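Local coordinates for sucrose 6(F)-phosphate phosphorylase (PDB 6S9V), which is a phosphorylase built around a TIM-barrel catalytic domain of the alpha-amylase family, at residues I54-P59 with D96-H101. Residues are numbered along the deposited sequence; the frame is centred on the assembly and turned at random.
Sequences ILPPFP and DLMVNH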
ATOM      1  N   ILE A  54      -4.155   5.674  -7.491  1.00 16.39           N
ATOM      2  CA  ILE A  54      -3.189   6.643  -7.989  1.00 17.14           C
ATOM      3  C   ILE A  54      -2.347   7.091  -6.804  1.00 17.68           C
ATOM      4  O   ILE A  54      -2.855   7.744  -5.890  1.00 17.93           O
ATOM      5  CB  ILE A  54      -3.876   7.846  -8.643  1.00 18.18           C
ATOM      6  CG1 ILE A  54      -4.806   7.412  -9.767  1.00 18.97           C
ATOM      7  CG2 ILE A  54      -2.821   8.824  -9.183  1.00 19.73           C
ATOM      8  CD1 ILE A  54      -5.691   8.547 -10.267  1.00 21.43           C
ATOM      9  N   LEU A  55      -1.061   6.751  -6.816  1.00 17.69           N
ATOM     10  CA  LEU A  55      -0.175   7.176  -5.743  1.00 17.91           C
ATOM     11  C   LEU A  55      -0.112   8.705  -5.736  1.00 18.99           C
ATOM     12  O   LEU A  55      -0.454   9.348  -6.730  1.00 18.89           O
ATOM     13  CB  LEU A  55       1.192   6.519  -5.909  1.00 17.43           C
ATOM     14  CG  LEU A  55       1.073   5.007  -5.611  1.00 17.83           C
ATOM     15  CD1 LEU A  55       2.144   4.178  -6.303  1.00 16.12           C
ATOM     16  CD2 LEU A  55       1.099   4.794  -4.087  1.00 19.57           C
ATOM     17  N   PRO A  56       0.277   9.302  -4.610  1.00 18.43           N
ATOM     18  CA  PRO A  56      -0.038  10.735  -4.347  1.00 17.72           C
ATOM     19  C   PRO A  56       0.246  11.630  -5.537  1.00 18.66           C
ATOM     20  O   PRO A  56       1.407  11.792  -5.949  1.00 18.20           O
ATOM     21  CB  PRO A  56       0.874  11.071  -3.158  1.00 17.64           C
ATOM     22  CG  PRO A  56       0.985   9.778  -2.415  1.00 19.48           C
ATOM     23  CD  PRO A  56       0.985   8.684  -3.471  1.00 19.32           C
ATOM     24  N   PRO A  57      -0.798  12.231  -6.121  1.00 18.55           N
ATOM     25  CA  PRO A  57      -0.629  13.129  -7.275  1.00 16.77           C
ATOM     26  C   PRO A  57      -0.672  14.618  -6.942  1.00 17.20           C
ATOM     27  O   PRO A  57      -0.806  15.421  -7.869  1.00 18.55           O
ATOM     28  CB  PRO A  57      -1.836  12.751  -8.142  1.00 18.80           C
ATOM     29  CG  PRO A  57      -2.923  12.514  -7.109  1.00 20.44           C
ATOM     30  CD  PRO A  57      -2.217  11.874  -5.920  1.00 19.87           C
ATOM     31  N   PHE A  58      -0.586  14.995  -5.670  1.00 17.75           N
ATOM     32  CA  PHE A  58      -0.643  16.396  -5.277  1.00 16.92           C
ATOM     33  C   PHE A  58       0.747  17.014  -5.332  1.00 17.40           C
ATOM     34  O   PHE A  58       1.754  16.301  -5.273  1.00 17.95           O
ATOM     35  CB  PHE A  58      -1.251  16.500  -3.879  1.00 16.80           C
ATOM     36  CG  PHE A  58      -2.350  15.506  -3.658  1.00 19.39           C
ATOM     37  CD1 PHE A  58      -3.574  15.669  -4.274  1.00 20.01           C
ATOM     38  CD2 PHE A  58      -2.141  14.378  -2.884  1.00 21.00           C
ATOM     39  CE1 PHE A  58      -4.575  14.739  -4.100  1.00 17.89           C
ATOM     40  CE2 PHE A  58      -3.145  13.451  -2.701  1.00 20.03           C
ATOM     41  CZ  PHE A  58      -4.353  13.624  -3.325  1.00 17.28           C
ATOM     42  N   PRO A  59       0.840  18.337  -5.468  1.00 18.80           N
ATOM     43  CA  PRO A  59       2.156  18.988  -5.390  1.00 19.00           C
ATOM     44  C   PRO A  59       2.855  18.570  -4.111  1.00 19.31           C
ATOM     45  O   PRO A  59       2.261  18.579  -3.033  1.00 20.01           O
ATOM     46  CB  PRO A  59       1.830  20.485  -5.395  1.00 20.65           C
ATOM     47  CG  PRO A  59       0.441  20.588  -5.915  1.00 23.63           C
ATOM     48  CD  PRO A  59      -0.259  19.321  -5.517  1.00 21.70           C
ATOM     49  N   ASP A  96      -4.476   8.649  -1.575  1.00 17.58           N
ATOM     50  CA  ASP A  96      -3.834   8.712  -0.270  1.00 17.25           C
ATOM     51  C   ASP A  96      -4.191   9.987   0.477  1.00 18.13           C
ATOM     52  O   ASP A  96      -4.185  11.082  -0.097  1.00 19.79           O
ATOM     53  CB  ASP A  96      -2.307   8.685  -0.406  1.00 19.28           C
ATOM     54  CG  ASP A  96      -1.784   7.373  -0.908  1.00 23.06           C
ATOM     55  OD1 ASP A  96      -1.775   7.149  -2.137  1.00 23.73           O
ATOM     56  OD2 ASP A  96      -1.360   6.577  -0.057  1.00 25.51           O
ATOM     57  N   LEU A  97      -4.427   9.843   1.778  1.00 19.32           N
ATOM     58  CA  LEU A  97      -4.473  10.956   2.716  1.00 20.04           C
ATOM     59  C   LEU A  97      -3.296  10.793   3.670  1.00 19.78           C
ATOM     60  O   LEU A  97      -3.183   9.770   4.355  1.00 19.15           O
ATOM     61  CB  LEU A  97      -5.799  10.981   3.480  1.00 21.33           C
ATOM     62  CG  LEU A  97      -5.938  12.060   4.551  1.00 23.98           C
ATOM     63  CD1 LEU A  97      -5.755  13.443   3.920  1.00 24.96           C
ATOM     64  CD2 LEU A  97      -7.285  11.947   5.245  1.00 24.78           C
ATOM     65  N   MET A  98      -2.399  11.773   3.682  1.00 20.26           N
ATOM     66  CA  MET A  98      -1.226  11.716   4.557  1.00 19.86           C
ATOM     67  C   MET A  98      -1.640  12.248   5.926  1.00 20.27           C
ATOM     68  O   MET A  98      -1.375  13.393   6.308  1.00 20.13           O
ATOM     69  CB  MET A  98      -0.065  12.490   3.951  1.00 19.63           C
ATOM     70  CG  MET A  98       0.813  11.639   3.002  1.00 20.59           C
ATOM     71  SD  MET A  98      -0.034  10.778   1.635  1.00 20.01           S
ATOM     72  CE  MET A  98      -0.467  12.155   0.562  1.00 20.04           C
ATOM     73  N   VAL A  99      -2.308  11.381   6.692  1.00 21.60           N
ATOM     74  CA  VAL A  99      -2.824  11.810   7.981  1.00 23.35           C
ATOM     75  C   VAL A  99      -1.702  12.161   8.951  1.00 24.21           C
ATOM     76  O   VAL A  99      -1.950  12.855   9.942  1.00 25.93           O
ATOM     77  CB  VAL A  99      -3.739  10.746   8.631  1.00 22.87           C
ATOM     78  CG1 VAL A  99      -5.043  10.611   7.865  1.00 22.87           C
ATOM     79  CG2 VAL A  99      -3.025   9.406   8.736  1.00 22.08           C
ATOM     80  N   ASN A 100      -0.474  11.696   8.702  1.00 21.16           N
ATOM     81  CA  ASN A 100       0.599  11.889   9.670  1.00 20.24           C
ATOM     82  C   ASN A 100       1.409  13.157   9.442  1.00 20.67           C
ATOM     83  O   ASN A 100       1.973  13.687  10.404  1.00 20.25           O
ATOM     84  CB  ASN A 100       1.556  10.683   9.665  1.00 20.93           C
ATOM     85  CG  ASN A 100       2.625  10.775  10.749  1.00 22.81           C
ATOM     86  OD1 ASN A 100       2.327  10.700  11.942  1.00 22.41           O
ATOM     87  ND2 ASN A 100       3.882  10.921  10.335  1.00 23.61           N
ATOM     88  N   HIS A 101       1.490  13.662   8.211  1.00 21.81           N
ATOM     89  CA  HIS A 101       2.431  14.746   7.939  1.00 21.23           C
ATOM     90  C   HIS A 101       2.041  15.516   6.687  1.00 20.17           C
ATOM     91  O   HIS A 101       1.288  15.030   5.835  1.00 19.71           O
ATOM     92  CB  HIS A 101       3.864  14.213   7.806  1.00 20.25           C
ATOM     93  CG  HIS A 101       3.987  13.041   6.880  1.00 19.88           C
ATOM     94  ND1 HIS A 101       4.135  11.746   7.335  1.00 20.52           N
ATOM     95  CD2 HIS A 101       3.986  12.967   5.527  1.00 20.15           C
ATOM     96  CE1 HIS A 101       4.216  10.927   6.300  1.00 21.51           C
ATOM     97  NE2 HIS A 101       4.129  11.644   5.192  1.00 20.05           N
TER
HETATM   98  O   HOH W   1      -2.760   9.224  -3.714  1.00 21.66           O
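Asp96 and Pro56 meet near the ends of two neighbouring barrel strands: the carboxylate slants across the proline ring, OD1 resting 3.4 Å from Pro56 CD, with CG of the ring also against the CB and CG of Asp96. The first torsion of Asp96 (chi1 -68°) sets the carboxylate beside the backbone N, where OD1 and N of this residue can both reach one water between the segments. That water accepts from Asp96 N at 2.8 Å and donates both to Asp96 OD1 and, at 2.6 Å, to Ile54 O, thus tying the end of strand 51-54 to strand 92-97. These are adjacent parallel strands of the closed eight-stranded barrel of the alpha-amylase family; residues 96-101 carry the DxxxNH signature of its conserved region I, from Asp96 to Asn100 and His101, and the loop after strand 51-54 supplies Pro56 and Phe58. Both carboxylate oxygens have further partners, OD1 a hydrogen bond from His53 and OD2 a salt bridge with Arg209, which together should fix its rotation. Beyond it Met98, centre of an inverse gamma turn, bends at chi2 and chi3 (54° and 71°), a hook that turns its methyl CE back to Pro56 CG, 4.1 Å away. The same methyl lies near the plane of the Phe58 ring, at its edge, 4.4 Å from CE2. At this edge too comes Asp96 O, 3.7 Å from Phe58 CE2, a buried carbonyl oxygen with no hydrogen-bond partner in the model.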